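Local coordinates for protein NAD-dependent formate dehydrogenase gamma subunit (Cupriavidus necator, PDB 6VW7) that forms the [2Fe-2S]-carrying, thioredoxin-like gamma subunit of an NAD-dependent formate dehydrogenase and probably takes part in its electron transfer, at residues A[37-42]-A[72-77]; A[113-116]-A[121-124]. All coordinates share one frame; numbering follows the deposited sequence. Where two conformers were deposited one is given.

Contact 1 (A[37-42]-A[72-77]); sequences EIQDTQ and HHFRQQ
In the helical N-terminal part of this complex I 24 kDa-type subunit, helix 31-42 holds the loop that leaves helix 61-70 and runs on to strand 82-87, and the carboxamide of Gln39 makes the junction with the backbone of His73 and Arg75. With CG anti to the backbone N (chi1 -179°) and the chain extended beyond it, Gln39 reaches straight out from the helix and lays its amide group along the loop. NE2 donates to the carbonyl O of His73 at 2.9 Å, and OE1 accepts from the backbone N of Arg75 at 2.8 Å. Both bonds are nearly straight. His73 O lies in the amide plane of Gln39, although NE2 sits above the carbonyl plane of His73; on the other branch, Arg75 N is tilted from the plane of the Gln39 carbonyl. Two bonds through opposite branches of one amide fix its rotation and pin the loop on both sides of Phe74, whose CA passes 3.3 Å from Gln39 OE1. The same oxygen lies in plane at the edge of the Phe74 ring, 3.9 Å from CD1. NE2 of Gln39 also stands over one face of the His73 imidazole, amide and ring being turned 28° apart. The rings of both His73 and Phe74 meet His36, one turn earlier on the helix, and the formate dehydrogenase beta subunit packs on this loop, with Ser226 of that chain against His73 and Ala267 against Phe74. In the conformer given, the guanidinium of Arg75 turns to Glu124, at a distance too short to be taken at face value, while its aliphatic part remains beside the amide: CG is 3.6 Å from Gln39 OE1.

Contact 2 (A[113-116]-A[121-124]); sequences HETT and VTLE
Chi1 of -58° in Thr115 and -68° in Thr122 sets each OG1 beside its own backbone N, so that the two hydroxyls of this beta hairpin face each other across a non-hydrogen-bonded antiparallel pair. Thr115 OG1 and Thr122 OG1 are 2.6 Å apart and share a hydrogen bond, while the two side chains cross at a slant. Thr122 OG1 has a second partner in the backbone N of Gly80, which ties the hairpin to the loop before strand 82-87. Next along the ladder, Thr116 N donates to Val121 O at 2.8 Å and Leu123 N to Glu114 O at 2.9 Å. Toward the turn, Thr116 OG1 accepts from Val121 N at 3.2 Å; its stronger partner is Asp118 OD1, inside the turn, so one hydroxyl links the strand end to the connection. The methyl CG2 of Thr116 rests 3.9 Å from Val121 CB, and both residues pack against Leu108 of helix 97-108, as does Leu123. At the far end, where His113 N makes only a weak bond to Leu123 O, a side-chain pair joins the two segments. The Glu124 chain bends at chi2 and brings its carboxylate across the imidazole, the two planes standing steeply to each other. Glu124 OE2 has the guanidinium of Arg75 as its partner in one conformer of that arginine, though the length of this salt bridge is doubtful. The other oxygen, OE1, takes the His113 bond on its syn side, and ND1 approaches to 2.9 Å, with OE1 tilted 31° from the ring plane.

Contact 1 comes first along the chain and lies in the helical N-terminal part, joining helix 31-42 to the loop after helix 61-70; contact 2 follows as the hairpin of strands 114-115 and 121-126 at one margin of the mixed sheet in the cluster-bearing thioredoxin-like part. Their centres are about 15 Å apart. In the Arg75 conformer given, its guanidinium meets Glu124, a possible further link whose short distance leaves the details uncertain. Strand 121-126 pairs with strand 82-87, which carries the cluster-binding Cys87; the side chain of Glu124 is about 14 Å from the cluster. The helical part and the cluster-bearing part are connected along the chain through the loop before strand 82-87.

Contact 1 (A[37-42]-A[72-77])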
# COMPACT_ATOMS: atom_id res chain seq x y z
N GLU A 37 -6.56 4.38 20.15
CA GLU A 37 -7.92 4.59 20.66
C GLU A 37 -8.04 5.91 21.40
O GLU A 37 -9.07 6.60 21.28
CB GLU A 37 -8.34 3.43 21.57
CG GLU A 37 -9.79 3.51 22.09
CD GLU A 37 -10.86 3.35 21.00
OE1 GLU A 37 -10.50 3.11 19.82
OE2 GLU A 37 -12.06 3.47 21.33
N ILE A 38 -7.02 6.29 22.17
CA ILE A 38 -7.01 7.60 22.82
C ILE A 38 -7.06 8.72 21.78
O ILE A 38 -7.90 9.61 21.85
CB ILE A 38 -5.77 7.75 23.74
CG1 ILE A 38 -5.79 6.70 24.85
CG2 ILE A 38 -5.75 9.15 24.35
CD1 ILE A 38 -4.52 6.69 25.74
N GLN A 39 -6.15 8.68 20.80
CA GLN A 39 -6.15 9.70 19.76
C GLN A 39 -7.45 9.70 18.96
O GLN A 39 -7.96 10.76 18.58
CB GLN A 39 -4.94 9.52 18.82
CG GLN A 39 -4.86 10.56 17.70
CD GLN A 39 -3.43 10.84 17.26
OE1 GLN A 39 -2.56 11.13 18.09
NE2 GLN A 39 -3.19 10.77 15.95
N ASP A 40 -7.99 8.51 18.65
CA ASP A 40 -9.22 8.43 17.86
C ASP A 40 -10.39 9.06 18.60
O ASP A 40 -11.25 9.69 17.98
CB ASP A 40 -9.54 6.98 17.49
CG ASP A 40 -8.57 6.41 16.44
OD1 ASP A 40 -7.74 7.18 15.91
OD2 ASP A 40 -8.63 5.19 16.16
N THR A 41 -10.46 8.89 19.92
CA THR A 41 -11.61 9.38 20.67
C THR A 41 -11.41 10.78 21.25
O THR A 41 -12.38 11.54 21.33
CB THR A 41 -11.97 8.39 21.79
OG1 THR A 41 -10.86 8.23 22.69
CG2 THR A 41 -12.35 7.02 21.21
N GLN A 42 -10.19 11.15 21.64
CA GLN A 42 -9.94 12.43 22.28
C GLN A 42 -9.32 13.46 21.35
O GLN A 42 -9.33 14.65 21.68
CB GLN A 42 -9.03 12.25 23.49
CG GLN A 42 -9.39 11.04 24.34
CD GLN A 42 -10.77 11.18 24.95
OE1 GLN A 42 -11.07 12.21 25.55
NE2 GLN A 42 -11.61 10.15 24.82
N HIS A 72 5.08 9.47 13.88
CA HIS A 72 4.55 10.74 13.38
C HIS A 72 3.03 10.79 13.39
O HIS A 72 2.46 11.88 13.40
CB HIS A 72 5.06 10.98 11.95
CG HIS A 72 6.55 11.13 11.86
ND1 HIS A 72 7.31 10.45 10.92
CD2 HIS A 72 7.42 11.89 12.56
CE1 HIS A 72 8.58 10.78 11.07
NE2 HIS A 72 8.68 11.65 12.05
N HIS A 73 2.36 9.64 13.34
CA HIS A 73 0.91 9.67 13.33
C HIS A 73 0.34 10.27 14.61
O HIS A 73 -0.69 10.95 14.57
CB HIS A 73 0.35 8.27 13.09
CG HIS A 73 -1.15 8.19 13.14
ND1 HIS A 73 -1.95 8.54 12.08
CD2 HIS A 73 -1.98 7.80 14.13
CE1 HIS A 73 -3.22 8.39 12.42
NE2 HIS A 73 -3.26 7.93 13.65
N PHE A 74 1.02 10.10 15.74
CA PHE A 74 0.47 10.48 17.05
C PHE A 74 0.73 11.95 17.34
O PHE A 74 1.84 12.44 17.14
CB PHE A 74 1.08 9.61 18.16
CG PHE A 74 0.70 8.15 18.07
CD1 PHE A 74 -0.62 7.78 17.88
CD2 PHE A 74 1.66 7.17 18.19
CE1 PHE A 74 -0.97 6.43 17.78
CE2 PHE A 74 1.32 5.82 18.10
CZ PHE A 74 0.02 5.45 17.89
N ARG A 75 -0.28 12.66 17.82
CA ARG A 75 -0.09 14.05 18.21
C ARG A 75 -0.37 14.20 19.70
O ARG A 75 -1.21 13.50 20.26
CB ARG A 75 -0.96 15.02 17.39
CG ARG A 75 -2.40 14.63 17.19
CD ARG A 75 -3.08 15.61 16.23
NE ARG A 75 -2.60 15.47 14.85
CZ ARG A 75 -1.86 16.37 14.21
NH1 ARG A 75 -1.50 17.50 14.81
NH2 ARG A 75 -1.48 16.14 12.97
N GLN A 76 0.39 15.10 20.33
CA GLN A 76 0.28 15.35 21.76
C GLN A 76 -0.50 16.61 22.09
O GLN A 76 -0.62 16.96 23.26
CB GLN A 76 1.68 15.41 22.38
CG GLN A 76 2.36 14.06 22.38
CD GLN A 76 3.79 14.11 22.89
OE1 GLN A 76 4.08 13.66 24.00
NE2 GLN A 76 4.70 14.63 22.06
N GLN A 77 -1.00 17.32 21.08
CA GLN A 77 -1.85 18.49 21.27
C GLN A 77 -2.94 18.45 20.21
O GLN A 77 -2.72 17.91 19.12
CB GLN A 77 -1.04 19.80 21.15

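Contact 2 (A[113-116]-A[121-124])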
# COMPACT_ATOMS: atom_id res chain seq x y z
N HIS A 113 2.84 20.94 9.32
CA HIS A 113 2.79 20.72 10.76
C HIS A 113 2.24 21.93 11.51
O HIS A 113 2.43 22.05 12.72
CB HIS A 113 4.16 20.32 11.32
CG HIS A 113 4.84 19.22 10.57
ND1 HIS A 113 4.35 17.93 10.53
CD2 HIS A 113 5.97 19.21 9.83
CE1 HIS A 113 5.15 17.18 9.80
NE2 HIS A 113 6.14 17.93 9.36
N GLU A 114 1.57 22.85 10.82
CA GLU A 114 0.98 24.02 11.43
C GLU A 114 -0.53 24.06 11.18
O GLU A 114 -1.07 23.34 10.33
CB GLU A 114 1.64 25.31 10.93
CG GLU A 114 3.11 25.41 11.31
CD GLU A 114 3.75 26.70 10.83
OE1 GLU A 114 3.01 27.64 10.48
OE2 GLU A 114 5.00 26.76 10.81
N THR A 115 -1.20 24.92 11.95
CA THR A 115 -2.64 25.09 11.91
C THR A 115 -2.98 26.53 11.55
O THR A 115 -2.31 27.47 12.01
CB THR A 115 -3.26 24.72 13.26
OG1 THR A 115 -2.91 23.37 13.58
CG2 THR A 115 -4.77 24.87 13.23
N THR A 116 -4.02 26.71 10.73
CA THR A 116 -4.44 28.03 10.30
C THR A 116 -4.80 28.91 11.49
O THR A 116 -5.08 28.43 12.60
CB THR A 116 -5.65 27.93 9.36
OG1 THR A 116 -6.72 27.25 10.03
CG2 THR A 116 -5.29 27.19 8.08
N VAL A 121 -8.01 24.38 9.84
CA VAL A 121 -7.25 23.41 9.07
C VAL A 121 -5.87 23.24 9.70
O VAL A 121 -5.20 24.23 10.02
CB VAL A 121 -7.11 23.83 7.60
CG1 VAL A 121 -6.06 22.97 6.87
CG2 VAL A 121 -8.45 23.73 6.89
N THR A 122 -5.46 21.99 9.89
CA THR A 122 -4.07 21.64 10.17
C THR A 122 -3.49 21.00 8.92
O THR A 122 -4.03 20.00 8.43
CB THR A 122 -3.96 20.70 11.37
OG1 THR A 122 -4.34 21.39 12.57
CG2 THR A 122 -2.54 20.17 11.52
N LEU A 123 -2.39 21.56 8.43
CA LEU A 123 -1.73 21.09 7.21
C LEU A 123 -0.61 20.13 7.59
O LEU A 123 0.30 20.50 8.34
CB LEU A 123 -1.19 22.27 6.42
CG LEU A 123 -0.53 21.98 5.08
CD1 LEU A 123 -1.54 21.37 4.13
CD2 LEU A 123 0.05 23.27 4.52
N GLU A 124 -0.68 18.89 7.09
CA GLU A 124 0.31 17.85 7.37
C GLU A 124 0.81 17.21 6.09
O GLU A 124 0.03 17.02 5.14
CB GLU A 124 -0.30 16.76 8.27
CG GLU A 124 -0.72 17.22 9.65
CD GLU A 124 0.43 17.26 10.64
OE1 GLU A 124 1.60 17.02 10.25
OE2 GLU A 124 0.16 17.53 11.83